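Local coordinates for protein UDP-glucose 4-epimerase (Campylobacter jejuni subsp. jejuni serotype O:2, PDB 7K3P) that interconverts UDP-glucose and UDP-galactose, and probably their N-acetylated forms, by epimerising the sugar at C4 with bound NAD, at residues L227-D232 / V297-R302; I242-H247 / L310-S315; H247-S252 / P325-L330; F270-G275 / T321-K326. The protein carries 2 engineered substitutions. All coordinates share one frame; numbering follows the deposited sequence.

Contact 1: L227-D232 / V297-R302; sequences LFIFGD and VELAPR
Ile229 and Leu299 meet over one face of a two-stranded parallel sheet, their CD1 methyls 3.9 Å apart. Ile229 carries CG1 beside its backbone N (chi1 -53°) and then runs extended, which brings CD1 over the neighbouring strand into the notch between Leu299 CD1 and Val297 CG2. Leu227 continues this face with a looser contact to Val297. Next to Leu299, the carboxylate of Asp232 crosses the leucine branch at about a right angle, with OD2 only 3.2 Å from Leu299 CD2.

The other face is built from Phe228, Phe230, Glu298 and Ala300. The small Ala300 CB forms the bump here: Phe230 CD1 rests on it at 3.6 Å, and Phe228 CD1 approaches it more distantly, at roughly a right angle to Phe230. Phe228 also lays CE1 against the aliphatic CB of Glu298, ring and carboxylate planes turned 58° apart. Pro301 O lies at the edge of the Phe230 ring, in its plane.

Four backbone bonds knit the strands, from Glu298 N to Leu227 O at one end to Gly231 N to Ala300 O, 2.8 Å, at the other. In this last bond the donor stands above the carbonyl plane. Gly231, at phi 93°, has backbone angles that suit glycine, and Arg302 CG packs against its CA; Arg302 NE forms a salt bridge with Asp233. Helices 212-220 and 280-291 cover the Leu227 and Ile229 side, giving the small parallel sheet backed by helices that belongs to the C-terminal substrate-binding region of extended short-chain dehydrogenase/reductase epimerases.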
loop_
_atom_site.group_PDB
_atom_site.type_symbol
_atom_site.label_atom_id
_atom_site.label_comp_id
_atom_site.label_asym_id
_atom_site.label_seq_id
_atom_site.Cartn_x
_atom_site.Cartn_y
_atom_site.Cartn_z
ATOM N N LEU A 227 -10.526 -19.764 30.284
ATOM C CA LEU A 227 -9.354 -18.988 29.874
ATOM C C LEU A 227 -8.126 -19.871 30.089
ATOM O O LEU A 227 -7.939 -20.426 31.171
ATOM C CB LEU A 227 -9.239 -17.699 30.702
ATOM C CG LEU A 227 -8.120 -16.691 30.415
ATOM C CD1 LEU A 227 -8.460 -15.332 31.016
ATOM C CD2 LEU A 227 -6.781 -17.176 30.955
ATOM N N PHE A 228 -7.292 -20.016 29.067
ATOM C CA PHE A 228 -6.111 -20.856 29.202
ATOM C C PHE A 228 -4.850 -20.018 29.391
ATOM O O PHE A 228 -4.620 -19.055 28.662
ATOM C CB PHE A 228 -5.957 -21.758 27.974
ATOM C CG PHE A 228 -6.874 -22.959 27.972
ATOM C CD1 PHE A 228 -6.653 -24.018 28.845
ATOM C CD2 PHE A 228 -7.937 -23.039 27.087
ATOM C CE1 PHE A 228 -7.487 -25.133 28.845
ATOM C CE2 PHE A 228 -8.774 -24.154 27.076
ATOM C CZ PHE A 228 -8.546 -25.200 27.956
ATOM N N ILE A 229 -4.034 -20.378 30.377
ATOM C CA ILE A 229 -2.709 -19.788 30.490
ATOM C C ILE A 229 -1.719 -20.702 29.782
ATOM O O ILE A 229 -1.442 -21.804 30.264
ATOM C CB ILE A 229 -2.255 -19.657 31.942
ATOM C CG1 ILE A 229 -3.293 -18.914 32.780
ATOM C CG2 ILE A 229 -0.914 -18.940 32.007
ATOM C CD1 ILE A 229 -2.826 -18.667 34.207
ATOM N N PHE A 230 -1.188 -20.257 28.648
ATOM C CA PHE A 230 -0.212 -21.050 27.911
ATOM C C PHE A 230 1.198 -20.801 28.410
ATOM O O PHE A 230 1.869 -19.874 27.948
ATOM C CB PHE A 230 -0.313 -20.764 26.417
ATOM C CG PHE A 230 -1.608 -21.214 25.814
ATOM C CD1 PHE A 230 -1.853 -22.563 25.594
ATOM C CD2 PHE A 230 -2.587 -20.293 25.478
ATOM C CE1 PHE A 230 -3.058 -22.985 25.039
ATOM C CE2 PHE A 230 -3.786 -20.704 24.928
ATOM C CZ PHE A 230 -4.021 -22.054 24.705
ATOM N N GLY A 231 1.643 -21.627 29.357
ATOM C CA GLY A 231 2.982 -21.508 29.912
ATOM C C GLY A 231 3.017 -20.655 31.169
ATOM O O GLY A 231 2.463 -19.542 31.194
ATOM N N ASP A 232 3.664 -21.177 32.213
ATOM C CA ASP A 232 3.809 -20.460 33.472
ATOM C C ASP A 232 5.246 -20.532 33.963
ATOM O O ASP A 232 5.520 -20.285 35.138
ATOM C CB ASP A 232 2.841 -20.994 34.540
ATOM C CG ASP A 232 3.187 -22.415 35.002
ATOM O OD1 ASP A 232 3.916 -23.140 34.285
ATOM O OD2 ASP A 232 2.702 -22.812 36.084
ATOM N N VAL A 297 -10.163 -20.785 34.815
ATOM C CA VAL A 297 -8.855 -20.729 34.155
ATOM C C VAL A 297 -8.032 -22.005 34.360
ATOM O O VAL A 297 -8.014 -22.584 35.455
ATOM C CB VAL A 297 -8.032 -19.464 34.534
ATOM C CG1 VAL A 297 -8.781 -18.601 35.533
ATOM C CG2 VAL A 297 -6.651 -19.844 35.044
ATOM N N GLU A 298 -7.362 -22.441 33.292
ATOM C CA GLU A 298 -6.564 -23.662 33.325
ATOM C C GLU A 298 -5.153 -23.427 32.809
ATOM O O GLU A 298 -4.944 -22.716 31.820
ATOM C CB GLU A 298 -7.227 -24.770 32.497
ATOM C CG GLU A 298 -7.204 -26.133 33.168
ATOM C CD GLU A 298 -8.298 -26.280 34.207
ATOM O OE1 GLU A 298 -9.487 -26.277 33.811
ATOM O OE2 GLU A 298 -7.970 -26.397 35.412
ATOM N N LEU A 299 -4.187 -24.031 33.490
ATOM C CA LEU A 299 -2.796 -23.985 33.075
ATOM C C LEU A 299 -2.603 -24.871 31.859
ATOM O O LEU A 299 -3.054 -26.018 31.838
ATOM C CB LEU A 299 -1.913 -24.495 34.206
ATOM C CG LEU A 299 -0.903 -23.524 34.806
ATOM C CD1 LEU A 299 -1.618 -22.257 35.241
ATOM C CD2 LEU A 299 -0.174 -24.161 35.987
ATOM N N ALA A 300 -1.932 -24.344 30.843
ATOM C CA ALA A 300 -1.565 -25.141 29.678
ATOM C C ALA A 300 -0.073 -25.024 29.447
ATOM O O ALA A 300 0.576 -24.145 30.020
ATOM C CB ALA A 300 -2.328 -24.683 28.452
ATOM N N PRO A 301 0.482 -25.903 28.601
ATOM C CA PRO A 301 1.904 -25.818 28.249
ATOM C C PRO A 301 2.193 -24.541 27.477
ATOM O O PRO A 301 1.268 -23.893 26.977
ATOM C CB PRO A 301 2.103 -27.018 27.309
ATOM C CG PRO A 301 0.994 -27.982 27.694
ATOM C CD PRO A 301 -0.173 -27.081 28.005
ATOM N N ARG A 302 3.468 -24.191 27.370
ATOM C CA ARG A 302 3.878 -23.115 26.491
ATOM C C ARG A 302 3.365 -23.368 25.078
ATOM O O ARG A 302 3.334 -24.502 24.596
ATOM C CB ARG A 302 5.397 -23.031 26.431
ATOM C CG ARG A 302 6.065 -22.558 27.697
ATOM C CD ARG A 302 7.459 -22.131 27.348
ATOM N NE ARG A 302 8.219 -21.738 28.519
ATOM C CZ ARG A 302 9.459 -21.279 28.464
ATOM N NH1 ARG A 302 10.055 -21.156 27.285
ATOM N NH2 ARG A 302 10.093 -20.946 29.580
HETATM O O HOH W 1 1.862 -24.737 32.107
#

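Contact 2: I242-H247 / L310-S315; sequences IRDFIH and LISDAS. With ACT (acetate ion), chain G.
Asp244 reaches across to Ser312, whose backbone N donates to Asp244 OD2 at 2.8 Å, nearly straight (169°) and from above the carboxylate plane. With CG anti to its own N (chi1 -169°), Asp244 lays its carboxylate across Ile311 at about a right angle, OD2 3.5 Å from Ile311 CB. A water adds a second donor to this OD2 and also donates to Ser312 O. In the same close-packed part, Ile242 and Ile311 lie alongside one another with the same heading, their CG2 methyls in contact.

On the loose side a water bridges the parted strands between Asp244 N and Leu310 O. At the far end, Ile242 O is gripped from opposite faces of its plane by Leu310 N and by Arg243 NH1, the latter at 2.9 Å. A bend at chi2 (-61°) folds the Arg243 chain back, and Leu310 CB lies over one face of the guanidinium, toward its rim. An acetate ion, probably from the crystallisation liquor, takes the edge: Arg243 NE donates to acetate OXT at 2.8 Å and Arg243 NH2 to acetate O at 3.0 Å. NH2 also bonds Pro307 O. The arginine thus ties backbone carbonyls together, and its acetate suggests a site that could take a carboxylate or similar anion.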
loop_
_atom_site.group_PDB
_atom_site.type_symbol
_atom_site.label_atom_id
_atom_site.label_comp_id
_atom_site.label_asym_id
_atom_site.label_seq_id
_atom_site.Cartn_x
_atom_site.Cartn_y
_atom_site.Cartn_z
ATOM N N ILE A 242 3.953 -11.476 29.271
ATOM C CA ILE A 242 3.743 -10.053 29.496
ATOM C C ILE A 242 3.335 -9.373 28.181
ATOM O O ILE A 242 4.026 -9.483 27.163
ATOM C CB ILE A 242 5.016 -9.390 30.074
ATOM C CG1 ILE A 242 5.290 -9.946 31.481
ATOM C CG2 ILE A 242 4.858 -7.865 30.111
ATOM C CD1 ILE A 242 6.575 -9.453 32.118
ATOM N N ARG A 243 2.199 -8.687 28.202
ATOM C CA ARG A 243 1.720 -8.000 27.005
ATOM C C ARG A 243 1.307 -6.565 27.310
ATOM O O ARG A 243 1.186 -6.178 28.470
ATOM C CB ARG A 243 0.549 -8.762 26.369
ATOM C CG ARG A 243 0.950 -10.118 25.794
ATOM C CD ARG A 243 1.986 -9.954 24.691
ATOM N NE ARG A 243 2.272 -11.218 24.010
ATOM C CZ ARG A 243 3.207 -12.089 24.384
ATOM N NH1 ARG A 243 3.959 -11.854 25.453
ATOM N NH2 ARG A 243 3.394 -13.206 23.685
ATOM N N ASP A 244 1.043 -5.812 26.246
ATOM C CA ASP A 244 0.852 -4.379 26.309
ATOM C C ASP A 244 -0.636 -4.058 26.079
ATOM O O ASP A 244 -1.215 -4.428 25.041
ATOM C CB ASP A 244 1.746 -3.758 25.231
ATOM C CG ASP A 244 1.864 -2.257 25.349
ATOM O OD1 ASP A 244 0.816 -1.576 25.348
ATOM O OD2 ASP A 244 3.015 -1.766 25.422
ATOM N N PHE A 245 -1.265 -3.417 27.065
ATOM C CA PHE A 245 -2.669 -2.996 26.966
ATOM C C PHE A 245 -2.790 -1.524 27.344
ATOM O O PHE A 245 -1.931 -0.990 28.050
ATOM C CB PHE A 245 -3.547 -3.837 27.896
ATOM C CG PHE A 245 -3.337 -5.304 27.736
ATOM C CD1 PHE A 245 -3.985 -6.000 26.720
ATOM C CD2 PHE A 245 -2.471 -5.987 28.578
ATOM C CE1 PHE A 245 -3.777 -7.358 26.551
ATOM C CE2 PHE A 245 -2.259 -7.345 28.420
ATOM C CZ PHE A 245 -2.917 -8.035 27.402
ATOM N N ILE A 246 -3.846 -0.858 26.886
ATOM C CA ILE A 246 -3.989 0.560 27.198
ATOM C C ILE A 246 -5.445 0.966 27.438
ATOM O O ILE A 246 -6.373 0.426 26.815
ATOM C CB ILE A 246 -3.333 1.450 26.120
ATOM C CG1 ILE A 246 -3.197 2.886 26.625
ATOM C CG2 ILE A 246 -4.126 1.381 24.792
ATOM C CD1 ILE A 246 -2.204 3.705 25.816
ATOM N N HIS A 247 -5.640 1.907 28.360
ATOM C CA HIS A 247 -6.978 2.401 28.680
ATOM C C HIS A 247 -7.485 3.285 27.534
ATOM O O HIS A 247 -6.729 4.069 26.975
ATOM C CB HIS A 247 -6.952 3.190 29.994
ATOM C CG HIS A 247 -8.310 3.513 30.526
ATOM N ND1 HIS A 247 -9.057 4.576 30.065
ATOM C CD2 HIS A 247 -9.060 2.911 31.479
ATOM C CE1 HIS A 247 -10.209 4.616 30.712
ATOM N NE2 HIS A 247 -10.237 3.616 31.571
ATOM N N LEU A 310 6.216 -8.869 24.991
ATOM C CA LEU A 310 6.010 -8.067 23.783
ATOM C C LEU A 310 5.265 -6.784 24.179
ATOM O O LEU A 310 4.066 -6.815 24.466
ATOM C CB LEU A 310 5.196 -8.854 22.748
ATOM C CG LEU A 310 4.752 -8.083 21.503
ATOM C CD1 LEU A 310 5.962 -7.531 20.807
ATOM C CD2 LEU A 310 3.950 -8.968 20.553
ATOM N N ILE A 311 5.977 -5.659 24.209
ATOM C CA ILE A 311 5.357 -4.389 24.595
ATOM C C ILE A 311 5.943 -3.261 23.759
ATOM O O ILE A 311 6.993 -3.432 23.123
ATOM C CB ILE A 311 5.586 -4.077 26.099
ATOM C CG1 ILE A 311 7.055 -3.752 26.361
ATOM C CG2 ILE A 311 5.134 -5.243 26.963
ATOM C CD1 ILE A 311 7.314 -3.265 27.797
ATOM N N SER A 312 5.274 -2.108 23.763
ATOM C CA SER A 312 5.787 -0.945 23.053
ATOM C C SER A 312 6.876 -0.282 23.888
ATOM O O SER A 312 6.761 -0.212 25.120
ATOM C CB SER A 312 4.679 0.092 22.814
ATOM O OG SER A 312 3.591 -0.431 22.055
ATOM N N ASP A 313 7.896 0.237 23.215
ATOM C CA ASP A 313 8.820 1.175 23.835
ATOM C C ASP A 313 8.177 2.561 23.726
ATOM O O ASP A 313 8.020 3.079 22.624
ATOM C CB ASP A 313 10.145 1.156 23.078
ATOM C CG ASP A 313 11.189 2.092 23.685
ATOM O OD1 ASP A 313 10.842 2.992 24.491
ATOM O OD2 ASP A 313 12.372 1.915 23.339
ATOM N N ALA A 314 7.793 3.152 24.858
ATOM C CA ALA A 314 7.108 4.445 24.857
ATOM C C ALA A 314 7.988 5.624 25.266
ATOM O O ALA A 314 7.471 6.699 25.575
ATOM C CB ALA A 314 5.873 4.384 25.740
ATOM N N SER A 315 9.304 5.436 25.269
ATOM C CA SER A 315 10.205 6.508 25.681
ATOM C C SER A 315 10.127 7.735 24.740
ATOM O O SER A 315 10.131 8.891 25.192
ATOM C CB SER A 315 11.636 5.979 25.817
ATOM O OG SER A 315 12.155 5.538 24.580
HETATM C C ACT G . 1.318 -12.974 21.084
HETATM O O ACT G . 1.813 -14.109 21.331
HETATM O OXT ACT G . 0.695 -12.394 22.009
HETATM C CH3 ACT G . 1.446 -12.337 19.735
HETATM O O HOH W 2 1.174 0.018 22.881
HETATM O O HOH W 3 1.508 -6.760 23.474
HETATM O O HOH W 4 4.486 0.314 26.450
#

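Contact 3: H247-S252 / P325-L330; sequences HVDDIS and PKYDDL
The first turn of helix 248-261 approaches an irregular loop, with CA atoms 5.2 Å apart at Asp250 and Pro325 and 6.3 Å apart at His247 and Tyr327. Asp250 clasps that loop with both carboxylate oxygens. Asp250 OD1 accepts from Lys326 N at 2.9 Å, on the syn side but well out of the carboxylate plane, while Asp250 OD2 uses its syn lone pair for Tyr327 N at 3.0 Å in a more bent bond (135°). OD2 has a further partner in Tyr274 OH, and Pro325 CB packs against Asp250 CG at 3.7 Å. Two successive loop amides are thereby fixed by one side chain.

Tyr327 passes over the imidazole of His247. Tyr327 CB sits above the His247 ring face, 3.9 Å from the centroid, in a CH-pi contact; CD2 lies toward the rim of the same face, and the two ring planes make an angle of 36°. Farther out, Tyr327 CE2 touches Asp249 CB. The imidazole has a second task: CG lies anti to the backbone N (chi1 -169°), bringing His247 ND1 round to accept from Asp249 N at 2.9 Å, so His247 caps the helix whose start it marks.

Ile333 and Ser336 of helix 330-343 pack on His247, and Asp249 and Ser252 touch helix 27-37. The contact therefore joins the start of helix 248-261, which follows strand 242-246, to the loop leading from helix 315-320 into helix 330-343.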
loop_
_atom_site.group_PDB
_atom_site.type_symbol
_atom_site.label_atom_id
_atom_site.label_comp_id
_atom_site.label_asym_id
_atom_site.label_seq_id
_atom_site.Cartn_x
_atom_site.Cartn_y
_atom_site.Cartn_z
ATOM N N HIS A 247 -5.640 1.907 28.360
ATOM C CA HIS A 247 -6.978 2.401 28.680
ATOM C C HIS A 247 -7.485 3.285 27.534
ATOM O O HIS A 247 -6.729 4.069 26.975
ATOM C CB HIS A 247 -6.952 3.190 29.994
ATOM C CG HIS A 247 -8.310 3.513 30.526
ATOM N ND1 HIS A 247 -9.057 4.576 30.065
ATOM C CD2 HIS A 247 -9.060 2.911 31.479
ATOM C CE1 HIS A 247 -10.209 4.616 30.712
ATOM N NE2 HIS A 247 -10.237 3.616 31.571
ATOM N N VAL A 248 -8.764 3.156 27.190
ATOM C CA VAL A 248 -9.310 3.915 26.058
ATOM C C VAL A 248 -9.123 5.429 26.217
ATOM O O VAL A 248 -8.956 6.145 25.226
ATOM C CB VAL A 248 -10.797 3.569 25.781
ATOM C CG1 VAL A 248 -11.677 3.940 26.981
ATOM C CG2 VAL A 248 -11.288 4.276 24.515
ATOM N N ASP A 249 -9.127 5.923 27.455
ATOM C CA ASP A 249 -9.002 7.367 27.662
ATOM C C ASP A 249 -7.550 7.836 27.572
ATOM O O ASP A 249 -7.288 9.015 27.322
ATOM C CB ASP A 249 -9.664 7.806 28.989
ATOM C CG ASP A 249 -11.192 7.843 28.901
ATOM O OD1 ASP A 249 -11.723 8.390 27.907
ATOM O OD2 ASP A 249 -11.859 7.305 29.816
ATOM N N ASP A 250 -6.613 6.904 27.761
ATOM C CA ASP A 250 -5.180 7.197 27.654
ATOM C C ASP A 250 -4.685 7.175 26.212
ATOM O O ASP A 250 -3.807 7.962 25.818
ATOM C CB ASP A 250 -4.366 6.198 28.491
ATOM C CG ASP A 250 -4.449 6.479 29.987
ATOM O OD1 ASP A 250 -4.651 7.655 30.353
ATOM O OD2 ASP A 250 -4.310 5.528 30.793
ATOM N N ILE A 251 -5.204 6.243 25.418
ATOM C CA ILE A 251 -4.885 6.301 23.987
ATOM C C ILE A 251 -5.601 7.531 23.412
ATOM O O ILE A 251 -5.067 8.224 22.550
ATOM C CB ILE A 251 -5.256 4.992 23.238
ATOM C CG1 ILE A 251 -4.949 5.114 21.742
ATOM C CG2 ILE A 251 -6.711 4.611 23.475
ATOM C CD1 ILE A 251 -3.503 5.467 21.464
ATOM N N SER A 252 -6.797 7.816 23.923
ATOM C CA SER A 252 -7.516 9.009 23.473
ATOM C C SER A 252 -6.688 10.265 23.729
ATOM O O SER A 252 -6.484 11.061 22.819
ATOM C CB SER A 252 -8.896 9.114 24.123
ATOM O OG SER A 252 -9.789 8.184 23.545
ATOM N N PRO A 325 -0.305 9.562 30.755
ATOM C CA PRO A 325 -1.458 8.696 30.982
ATOM C C PRO A 325 -1.885 8.816 32.430
ATOM O O PRO A 325 -1.066 9.127 33.294
ATOM C CB PRO A 325 -0.903 7.283 30.715
ATOM C CG PRO A 325 0.590 7.412 30.834
ATOM C CD PRO A 325 0.905 8.811 30.380
ATOM N N LYS A 326 -3.146 8.571 32.714
ATOM C CA LYS A 326 -3.536 8.639 34.102
ATOM C C LYS A 326 -4.413 7.458 34.503
ATOM O O LYS A 326 -4.968 7.428 35.604
ATOM C CB LYS A 326 -4.158 10.004 34.415
ATOM C CG LYS A 326 -4.424 10.854 33.171
ATOM C CD LYS A 326 -5.453 11.950 33.433
ATOM C CE LYS A 326 -4.900 13.011 34.385
ATOM N NZ LYS A 326 -5.638 14.299 34.260
ATOM N N TYR A 327 -4.512 6.465 33.618
ATOM C CA TYR A 327 -5.212 5.232 33.975
ATOM C C TYR A 327 -4.342 3.976 33.838
ATOM O O TYR A 327 -4.860 2.884 33.578
ATOM C CB TYR A 327 -6.539 5.083 33.214
ATOM C CG TYR A 327 -7.501 6.238 33.413
ATOM C CD1 TYR A 327 -8.047 6.508 34.661
ATOM C CD2 TYR A 327 -7.867 7.054 32.346
ATOM C CE1 TYR A 327 -8.927 7.575 34.844
ATOM C CE2 TYR A 327 -8.740 8.116 32.512
ATOM C CZ TYR A 327 -9.267 8.371 33.765
ATOM O OH TYR A 327 -10.134 9.424 33.943
ATOM N N ASP A 328 -3.031 4.137 34.032
ATOM C CA ASP A 328 -2.127 2.996 34.142
ATOM C C ASP A 328 -2.423 2.314 35.472
ATOM O O ASP A 328 -1.696 2.483 36.454
ATOM C CB ASP A 328 -0.648 3.424 34.079
ATOM C CG ASP A 328 0.315 2.219 33.997
ATOM O OD1 ASP A 328 -0.167 1.064 34.082
ATOM O OD2 ASP A 328 1.546 2.424 33.864
ATOM N N ASP A 329 -3.509 1.553 35.499
ATOM C CA ASP A 329 -3.993 0.927 36.717
ATOM C C ASP A 329 -4.782 -0.294 36.271
ATOM O O ASP A 329 -5.854 -0.146 35.686
ATOM C CB ASP A 329 -4.885 1.925 37.477
ATOM C CG ASP A 329 -5.539 1.326 38.709
ATOM O OD1 ASP A 329 -6.131 0.229 38.626
ATOM O OD2 ASP A 329 -5.476 1.973 39.774
ATOM N N LEU A 330 -4.252 -1.491 36.533
ATOM C CA LEU A 330 -4.818 -2.711 35.951
ATOM C C LEU A 330 -6.264 -2.933 36.358
ATOM O O LEU A 330 -7.066 -3.438 35.567
ATOM C CB LEU A 330 -3.992 -3.956 36.319
ATOM C CG LEU A 330 -3.630 -4.948 35.194
ATOM C CD1 LEU A 330 -3.561 -6.377 35.693
ATOM C CD2 LEU A 330 -4.530 -4.839 33.950
#

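Contact 4: F270-G275 / T321-K326; sequences FNVGYG and TSWQPK
This is a buried, mainly apolar contact in which the loop after helix 315-320 lies along the end of strand 268-271, an outermost strand of the seven-stranded parallel sheet. Trp323 is its centre. The indole is clamped between Val272 CG1, over one face of the Trp323 six-membered ring at 3.9 Å from the centroid, and Pro325 CD of its own loop over the opposite face. Val272 CG1 is turned anti to the backbone N (chi1 -172°), which carries it onto the indole, 3.7 Å from Trp323 CH2. Gly273 O meets the rim in the ring plane, 3.4 Å from Trp323 CZ3. On the pyrrole side, NE1 donates to Ser253 OG of helix 248-261, so that the indole is held by its edge as well as its faces.

At one end, Thr321 CG2 reaches the Phe270 ring off-centre, 3.7 Å from Phe270 CZ, the two side chains heading roughly toward each other. The hydroxyl of Thr321 is busy elsewhere: Thr321 OG1 accepts from Trp323 N at 3.0 Å, closing an ST turn, and also bonds Ile317 O in the preceding helix. At the other end, Tyr274 and Pro325 pass antiparallel, with Pro325 CB at the edge of the phenol ring, 3.5 Å from Tyr274 CE1. Beyond its Asp250 partner, Tyr274 OH also bonds His247 N.

Ile317 and Leu320 of helix 315-320 also pack on Phe270. The contact is thus one in which a C-terminal loop packs on one face of the NAD-binding Rossmann sheet at its outermost strand, the strand that in this family extends the nucleotide-binding sheet.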
loop_
_atom_site.group_PDB
_atom_site.type_symbol
_atom_site.label_atom_id
_atom_site.label_comp_id
_atom_site.label_asym_id
_atom_site.label_seq_id
_atom_site.Cartn_x
_atom_site.Cartn_y
_atom_site.Cartn_z
ATOM N N PHE A 270 4.964 7.712 16.720
ATOM C CA PHE A 270 5.117 7.404 18.135
ATOM C C PHE A 270 4.409 6.112 18.467
ATOM O O PHE A 270 3.252 5.913 18.054
ATOM C CB PHE A 270 4.458 8.477 19.026
ATOM C CG PHE A 270 5.123 9.823 18.979
ATOM C CD1 PHE A 270 6.391 10.010 19.519
ATOM C CD2 PHE A 270 4.455 10.914 18.432
ATOM C CE1 PHE A 270 6.997 11.259 19.491
ATOM C CE2 PHE A 270 5.053 12.176 18.393
ATOM C CZ PHE A 270 6.335 12.350 18.926
ATOM N N ASN A 271 5.072 5.255 19.242
ATOM C CA ASN A 271 4.346 4.233 19.968
ATOM C C ASN A 271 3.572 4.926 21.080
ATOM O O ASN A 271 4.085 5.863 21.704
ATOM C CB ASN A 271 5.312 3.233 20.611
ATOM C CG ASN A 271 5.971 2.318 19.607
ATOM O OD1 ASN A 271 5.382 1.973 18.574
ATOM N ND2 ASN A 271 7.207 1.901 19.910
ATOM N N VAL A 272 2.367 4.448 21.366
ATOM C CA VAL A 272 1.655 4.887 22.555
ATOM C C VAL A 272 1.515 3.706 23.491
ATOM O O VAL A 272 0.900 2.696 23.134
ATOM C CB VAL A 272 0.256 5.432 22.237
ATOM C CG1 VAL A 272 -0.354 6.050 23.492
ATOM C CG2 VAL A 272 0.330 6.471 21.103
ATOM N N GLY A 273 2.074 3.827 24.698
ATOM C CA GLY A 273 1.995 2.747 25.670
ATOM C C GLY A 273 2.522 3.181 27.033
ATOM O O GLY A 273 3.131 4.259 27.156
ATOM N N TYR A 274 2.301 2.345 28.048
ATOM C CA TYR A 274 2.718 2.673 29.409
ATOM C C TYR A 274 4.219 2.440 29.662
ATOM O O TYR A 274 4.736 2.818 30.727
ATOM C CB TYR A 274 1.869 1.910 30.436
ATOM C CG TYR A 274 0.391 2.219 30.388
ATOM C CD1 TYR A 274 -0.068 3.533 30.273
ATOM C CD2 TYR A 274 -0.553 1.196 30.457
ATOM C CE1 TYR A 274 -1.430 3.819 30.235
ATOM C CE2 TYR A 274 -1.918 1.471 30.420
ATOM C CZ TYR A 274 -2.346 2.785 30.307
ATOM O OH TYR A 274 -3.693 3.059 30.271
ATOM N N GLY A 275 4.917 1.844 28.691
ATOM C CA GLY A 275 6.348 1.569 28.816
ATOM C C GLY A 275 6.638 0.303 29.617
ATOM O O GLY A 275 7.800 -0.032 29.893
ATOM N N THR A 321 6.588 14.774 23.780
ATOM C CA THR A 321 5.258 15.346 23.929
ATOM C C THR A 321 4.850 15.510 25.391
ATOM O O THR A 321 5.562 15.102 26.307
ATOM C CB THR A 321 4.193 14.478 23.220
ATOM O OG1 THR A 321 3.724 13.457 24.117
ATOM C CG2 THR A 321 4.783 13.841 21.967
ATOM N N SER A 322 3.676 16.089 25.591
ATOM C CA SER A 322 3.164 16.346 26.923
ATOM C C SER A 322 2.242 15.219 27.369
ATOM O O SER A 322 1.541 15.361 28.370
ATOM C CB SER A 322 2.356 17.641 26.906
ATOM O OG SER A 322 1.201 17.474 26.086
ATOM N N TRP A 323 2.215 14.111 26.626
ATOM C CA TRP A 323 1.292 13.028 26.966
ATOM C C TRP A 323 1.624 12.405 28.325
ATOM O O TRP A 323 2.751 11.971 28.555
ATOM C CB TRP A 323 1.272 11.939 25.889
ATOM C CG TRP A 323 0.297 10.855 26.215
ATOM C CD1 TRP A 323 -1.060 10.987 26.350
ATOM C CD2 TRP A 323 0.587 9.476 26.446
ATOM N NE1 TRP A 323 -1.623 9.780 26.674
ATOM C CE2 TRP A 323 -0.623 8.819 26.730
ATOM C CE3 TRP A 323 1.774 8.714 26.465
ATOM C CZ2 TRP A 323 -0.714 7.455 27.005
ATOM C CZ3 TRP A 323 1.699 7.360 26.746
ATOM C CH2 TRP A 323 0.465 6.741 27.006
ATOM N N GLN A 324 0.627 12.354 29.203
ATOM C CA GLN A 324 0.767 11.732 30.511
ATOM C C GLN A 324 -0.464 10.893 30.803
ATOM O O GLN A 324 -1.550 11.423 31.059
ATOM C CB GLN A 324 0.957 12.791 31.613
ATOM C CG GLN A 324 1.183 12.190 33.010
ATOM C CD GLN A 324 1.416 13.259 34.060
ATOM O OE1 GLN A 324 2.229 14.168 33.855
ATOM N NE2 GLN A 324 0.694 13.167 35.182
ATOM N N PRO A 325 -0.305 9.562 30.755
ATOM C CA PRO A 325 -1.458 8.696 30.982
ATOM C C PRO A 325 -1.885 8.816 32.430
ATOM O O PRO A 325 -1.066 9.127 33.294
ATOM C CB PRO A 325 -0.903 7.283 30.715
ATOM C CG PRO A 325 0.590 7.412 30.834
ATOM C CD PRO A 325 0.905 8.811 30.380
ATOM N N LYS A 326 -3.146 8.571 32.714
ATOM C CA LYS A 326 -3.536 8.639 34.102
ATOM C C LYS A 326 -4.413 7.458 34.503
ATOM O O LYS A 326 -4.968 7.428 35.604
ATOM C CB LYS A 326 -4.158 10.004 34.415
ATOM C CG LYS A 326 -4.424 10.854 33.171
ATOM C CD LYS A 326 -5.453 11.950 33.433
ATOM C CE LYS A 326 -4.900 13.011 34.385
ATOM N NZ LYS A 326 -5.638 14.299 34.260
#

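The first segments of contacts 1, 2, 3 and 4 follow in chain order, and all precede the second segments, so most pairs cross. Contacts 2, 3 and 4 cluster with centres 9 to 12 Å apart: contacts 2 and 3 share His247, contacts 3 and 4 share Pro325 and Lys326, and Tyr274 of contact 4 bonds to residues of the other two. Contact 1 stands apart, its centre 21 Å from that of contact 2, although strands 226-230 and 242-246 are consecutive, as are 296-300 and 309-312. The cluster joins the Rossmann sheet to C-terminal elements, with Val272, Ser312 and His247 side chains about 9 to 11 Å from NAD; contact 1 lies in the small outlying sheet.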